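Local coordinates for protein L-talarate/galactarate dehydratase (Salmonella typhimurium, PDB 2PP0) that catalyses the magnesium-dependent dehydration of L-talarate and galactarate to 5-keto-4-deoxy-D-glucarate and, in competition, the epimerisation of L-talarate to galactarate, at residues 318-332 / 341-354. Numbering follows the deposited sequence.
Sequences AAKHGRKLAPHFAME and YPLEPWLEHFEWLN
In the active site, at the C-terminal ends of the barrel strands, the proton donor/acceptor His328 lies beside the substrate-binding Glu348. Extended, with CG anti to the backbone N (chi1 172°), Glu348 brings OE1 3.3 Å from His328 CD2, the two side chains alongside and pointing the same way. Glu348 OE1 also accepts from Phe329 N at 2.8 Å, on its anti side and 29° out of the carboxylate plane, while OE2 forms a salt bridge with Lys195. His328 ND1 is hydrogen-bonded to Asp301, the residue assigned to increase its basicity. In this enolase-superfamily barrel domain His328 follows strand 324-325 and Glu348 lies in strand 346-349. Trp346 N donates to Leu325 O (3.1 Å), and farther along one water bridges Glu348 N to the carbonyls of Pro327 and Phe329. Phe329 turns its CD1 edge to the face of Phe350 in a T-shaped pair (planes at 89°), and both rings meet substrate-binding Lys82 in cation-pi contacts. Met331 runs beside His349, Met331 SD 3.8 Å from His349 CD2. At the other end, Leu325 CB sits over the centre of the Tyr341 ring; Tyr341 OH donates to Arg323 O at 2.6 Å from above the carbonyl plane, just past the Schellman motif closing helix 308-320.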
# COMPACT_ATOMS: atom_id res chain seq x y z
N ALA B 318 3.45 -11.03 2.29
CA ALA B 318 2.97 -12.41 2.15
C ALA B 318 2.64 -12.72 0.69
O ALA B 318 2.96 -13.81 0.19
CB ALA B 318 1.74 -12.63 3.02
N ALA B 319 1.98 -11.78 0.02
CA ALA B 319 1.60 -11.95 -1.38
C ALA B 319 2.84 -12.06 -2.26
O ALA B 319 2.88 -12.86 -3.19
CB ALA B 319 0.73 -10.77 -1.84
N LYS B 320 3.85 -11.25 -1.96
CA LYS B 320 5.09 -11.26 -2.71
C LYS B 320 5.75 -12.65 -2.61
O LYS B 320 6.43 -13.10 -3.53
CB LYS B 320 6.04 -10.18 -2.18
CG LYS B 320 7.30 -10.00 -3.02
CD LYS B 320 8.21 -8.89 -2.48
CE LYS B 320 8.78 -9.24 -1.10
NZ LYS B 320 9.75 -8.22 -0.61
N HIS B 321 5.54 -13.32 -1.47
CA HIS B 321 6.11 -14.64 -1.25
C HIS B 321 5.17 -15.77 -1.65
O HIS B 321 5.40 -16.93 -1.32
CB HIS B 321 6.52 -14.80 0.22
CG HIS B 321 7.84 -14.17 0.55
ND1 HIS B 321 8.02 -12.81 0.59
CD2 HIS B 321 9.06 -14.72 0.79
CE1 HIS B 321 9.29 -12.54 0.85
NE2 HIS B 321 9.94 -13.68 0.97
N GLY B 322 4.09 -15.42 -2.36
CA GLY B 322 3.14 -16.41 -2.83
C GLY B 322 2.35 -17.17 -1.79
O GLY B 322 1.85 -18.27 -2.07
N ARG B 323 2.20 -16.60 -0.60
CA ARG B 323 1.45 -17.25 0.48
C ARG B 323 -0.02 -16.84 0.49
O ARG B 323 -0.39 -15.79 -0.03
CB ARG B 323 2.06 -16.88 1.84
CG ARG B 323 3.56 -17.02 1.92
CD ARG B 323 4.01 -18.44 1.59
NE ARG B 323 5.44 -18.62 1.84
CZ ARG B 323 6.10 -19.75 1.62
NH1 ARG B 323 5.47 -20.81 1.14
NH2 ARG B 323 7.40 -19.82 1.90
N LYS B 324 -0.86 -17.69 1.08
CA LYS B 324 -2.29 -17.40 1.19
C LYS B 324 -2.49 -16.61 2.48
O LYS B 324 -1.62 -16.60 3.36
CB LYS B 324 -3.10 -18.69 1.27
CG LYS B 324 -3.06 -19.57 0.03
CD LYS B 324 -3.80 -18.93 -1.14
CE LYS B 324 -3.97 -19.92 -2.29
NZ LYS B 324 -4.71 -21.15 -1.87
N LEU B 325 -3.64 -15.96 2.61
CA LEU B 325 -3.95 -15.18 3.79
C LEU B 325 -5.18 -15.71 4.52
O LEU B 325 -6.19 -16.06 3.91
CB LEU B 325 -4.20 -13.71 3.41
CG LEU B 325 -4.37 -12.74 4.58
CD1 LEU B 325 -3.01 -12.47 5.20
CD2 LEU B 325 -5.00 -11.44 4.10
N ALA B 326 -5.09 -15.77 5.85
CA ALA B 326 -6.20 -16.21 6.68
C ALA B 326 -6.08 -15.46 8.00
O ALA B 326 -5.54 -15.99 8.99
CB ALA B 326 -6.14 -17.71 6.91
N PRO B 327 -6.57 -14.20 8.04
CA PRO B 327 -6.53 -13.34 9.22
C PRO B 327 -7.18 -14.00 10.44
O PRO B 327 -8.10 -14.81 10.31
CB PRO B 327 -7.30 -12.09 8.78
CG PRO B 327 -7.15 -12.09 7.29
CD PRO B 327 -7.30 -13.55 6.94
N HIS B 328 -6.71 -13.63 11.62
CA HIS B 328 -7.25 -14.19 12.84
C HIS B 328 -8.26 -13.29 13.55
O HIS B 328 -8.01 -12.10 13.73
CB HIS B 328 -6.10 -14.53 13.80
CG HIS B 328 -6.54 -14.77 15.21
ND1 HIS B 328 -6.57 -13.77 16.16
CD2 HIS B 328 -7.00 -15.88 15.83
CE1 HIS B 328 -7.03 -14.26 17.30
NE2 HIS B 328 -7.30 -15.54 17.12
N PHE B 329 -9.40 -13.87 13.92
CA PHE B 329 -10.42 -13.14 14.67
C PHE B 329 -10.90 -11.88 13.94
O PHE B 329 -10.83 -11.80 12.71
CB PHE B 329 -9.84 -12.79 16.05
CG PHE B 329 -10.86 -12.40 17.09
CD1 PHE B 329 -12.00 -13.18 17.30
CD2 PHE B 329 -10.63 -11.31 17.92
CE1 PHE B 329 -12.89 -12.86 18.33
CE2 PHE B 329 -11.51 -10.99 18.95
CZ PHE B 329 -12.65 -11.77 19.16
N ALA B 330 -11.40 -10.93 14.72
CA ALA B 330 -11.90 -9.64 14.25
C ALA B 330 -12.38 -9.61 12.79
O ALA B 330 -11.90 -8.81 12.00
CB ALA B 330 -10.83 -8.57 14.46
N MET B 331 -13.35 -10.46 12.46
CA MET B 331 -13.87 -10.50 11.09
C MET B 331 -14.47 -9.16 10.67
O MET B 331 -14.52 -8.84 9.48
CB MET B 331 -14.90 -11.63 10.92
CG MET B 331 -16.07 -11.62 11.91
SD MET B 331 -17.21 -13.01 11.68
CE MET B 331 -18.67 -12.35 12.49
N GLU B 332 -14.89 -8.37 11.65
CA GLU B 332 -15.48 -7.06 11.38
C GLU B 332 -14.47 -6.16 10.67
O GLU B 332 -14.84 -5.25 9.92
CB GLU B 332 -15.94 -6.40 12.69
CG GLU B 332 -17.11 -7.11 13.40
CD GLU B 332 -16.75 -8.47 13.99
OE1 GLU B 332 -15.54 -8.75 14.19
OE2 GLU B 332 -17.67 -9.26 14.29
N TYR B 341 -7.05 -8.82 -0.57
CA TYR B 341 -5.89 -9.69 -0.82
C TYR B 341 -5.98 -10.31 -2.22
O TYR B 341 -7.03 -10.79 -2.63
CB TYR B 341 -5.82 -10.79 0.25
CG TYR B 341 -4.47 -11.46 0.34
CD1 TYR B 341 -3.34 -10.76 0.75
CD2 TYR B 341 -4.31 -12.80 -0.03
CE1 TYR B 341 -2.08 -11.36 0.79
CE2 TYR B 341 -3.05 -13.41 0.00
CZ TYR B 341 -1.95 -12.69 0.41
OH TYR B 341 -0.71 -13.28 0.41
N PRO B 342 -4.87 -10.29 -2.97
CA PRO B 342 -4.85 -10.85 -4.33
C PRO B 342 -5.13 -12.35 -4.46
O PRO B 342 -5.80 -12.76 -5.40
CB PRO B 342 -3.46 -10.46 -4.84
CG PRO B 342 -2.64 -10.44 -3.59
CD PRO B 342 -3.55 -9.74 -2.61
N LEU B 343 -4.63 -13.16 -3.53
CA LEU B 343 -4.89 -14.60 -3.60
C LEU B 343 -6.12 -14.92 -2.75
O LEU B 343 -6.44 -14.18 -1.82
CB LEU B 343 -3.66 -15.39 -3.11
CG LEU B 343 -2.37 -15.13 -3.90
CD1 LEU B 343 -1.28 -16.08 -3.44
CD2 LEU B 343 -2.63 -15.33 -5.40
N GLU B 344 -6.83 -16.00 -3.08
CA GLU B 344 -8.05 -16.38 -2.37
C GLU B 344 -7.79 -16.65 -0.88
O GLU B 344 -7.07 -17.59 -0.53
CB GLU B 344 -8.68 -17.61 -3.05
CG GLU B 344 -10.14 -17.92 -2.69
CD GLU B 344 -11.15 -17.00 -3.37
OE1 GLU B 344 -10.96 -16.66 -4.56
OE2 GLU B 344 -12.16 -16.63 -2.72
N PRO B 345 -8.37 -15.83 0.01
CA PRO B 345 -8.20 -15.95 1.46
C PRO B 345 -9.37 -16.62 2.19
O PRO B 345 -10.39 -16.96 1.58
CB PRO B 345 -8.06 -14.50 1.89
CG PRO B 345 -9.15 -13.86 1.06
CD PRO B 345 -8.99 -14.53 -0.32
N TRP B 346 -9.20 -16.80 3.49
CA TRP B 346 -10.22 -17.39 4.36
C TRP B 346 -10.51 -16.43 5.51
O TRP B 346 -9.59 -15.75 6.00
CB TRP B 346 -9.74 -18.71 4.95
CG TRP B 346 -9.99 -19.91 4.10
CD1 TRP B 346 -9.14 -20.46 3.19
CD2 TRP B 346 -11.17 -20.71 4.10
NE1 TRP B 346 -9.72 -21.57 2.62
CE2 TRP B 346 -10.97 -21.75 3.16
CE3 TRP B 346 -12.39 -20.66 4.80
CZ2 TRP B 346 -11.93 -22.73 2.90
CZ3 TRP B 346 -13.35 -21.64 4.54
CH2 TRP B 346 -13.11 -22.66 3.60
N LEU B 347 -11.77 -16.36 5.94
CA LEU B 347 -12.17 -15.49 7.04
C LEU B 347 -12.61 -16.38 8.20
O LEU B 347 -13.31 -17.37 8.01
CB LEU B 347 -13.33 -14.58 6.62
CG LEU B 347 -13.70 -13.43 7.58
CD1 LEU B 347 -12.59 -12.40 7.58
CD2 LEU B 347 -15.01 -12.77 7.14
N GLU B 348 -12.19 -16.02 9.41
CA GLU B 348 -12.51 -16.79 10.61
C GLU B 348 -13.72 -16.23 11.34
O GLU B 348 -13.80 -15.02 11.60
CB GLU B 348 -11.29 -16.81 11.53
CG GLU B 348 -11.53 -17.41 12.90
CD GLU B 348 -10.24 -17.57 13.69
OE1 GLU B 348 -9.40 -16.63 13.67
OE2 GLU B 348 -10.07 -18.63 14.34
N HIS B 349 -14.66 -17.10 11.68
CA HIS B 349 -15.86 -16.65 12.36
C HIS B 349 -15.99 -16.98 13.84
O HIS B 349 -15.71 -18.10 14.28
CB HIS B 349 -17.10 -17.19 11.62
CG HIS B 349 -18.38 -17.00 12.38
ND1 HIS B 349 -18.71 -17.76 13.48
CD2 HIS B 349 -19.40 -16.13 12.19
CE1 HIS B 349 -19.88 -17.36 13.95
NE2 HIS B 349 -20.32 -16.38 13.18
N PHE B 350 -16.43 -15.97 14.58
CA PHE B 350 -16.72 -16.02 16.01
C PHE B 350 -17.96 -15.13 16.12
O PHE B 350 -18.09 -14.16 15.36
CB PHE B 350 -15.62 -15.36 16.86
CG PHE B 350 -14.38 -16.19 17.04
CD1 PHE B 350 -13.40 -16.24 16.05
CD2 PHE B 350 -14.16 -16.88 18.23
CE1 PHE B 350 -12.22 -16.96 16.25
CE2 PHE B 350 -12.98 -17.60 18.44
CZ PHE B 350 -12.01 -17.63 17.44
N GLU B 351 -18.86 -15.44 17.04
CA GLU B 351 -20.06 -14.62 17.20
C GLU B 351 -19.84 -13.66 18.37
O GLU B 351 -20.64 -12.75 18.61
CB GLU B 351 -21.28 -15.50 17.49
CG GLU B 351 -21.19 -16.29 18.79
CD GLU B 351 -20.57 -17.67 18.62
OE1 GLU B 351 -19.54 -17.79 17.92
OE2 GLU B 351 -21.11 -18.63 19.19
N TRP B 352 -18.75 -13.88 19.09
CA TRP B 352 -18.40 -13.10 20.27
C TRP B 352 -18.61 -11.60 20.20
O TRP B 352 -19.17 -11.00 21.12
CB TRP B 352 -16.93 -13.36 20.64
CG TRP B 352 -16.63 -14.80 20.97
CD1 TRP B 352 -17.50 -15.85 20.96
CD2 TRP B 352 -15.36 -15.33 21.34
NE1 TRP B 352 -16.85 -17.01 21.31
CE2 TRP B 352 -15.53 -16.72 21.55
CE3 TRP B 352 -14.09 -14.77 21.52
CZ2 TRP B 352 -14.48 -17.55 21.93
CZ3 TRP B 352 -13.04 -15.60 21.90
CH2 TRP B 352 -13.24 -16.98 22.10
N LEU B 353 -18.18 -10.98 19.11
CA LEU B 353 -18.30 -9.54 18.96
C LEU B 353 -19.63 -9.04 18.40
O LEU B 353 -19.88 -7.83 18.39
CB LEU B 353 -17.15 -9.01 18.09
CG LEU B 353 -15.74 -9.44 18.53
CD1 LEU B 353 -14.70 -8.76 17.65
CD2 LEU B 353 -15.51 -9.08 20.00
N ASN B 354 -20.48 -9.95 17.93
CA ASN B 354 -21.77 -9.56 17.36
C ASN B 354 -22.53 -8.50 18.16
O ASN B 354 -22.97 -7.50 17.61
CB ASN B 354 -22.69 -10.77 17.17
CG ASN B 354 -22.25 -11.67 16.04
OD1 ASN B 354 -21.46 -11.26 15.18
ND2 ASN B 354 -22.76 -12.90 16.01
O HOH W 1 -10.72 -13.75 10.22
O HOH W 2 -17.62 -11.83 16.37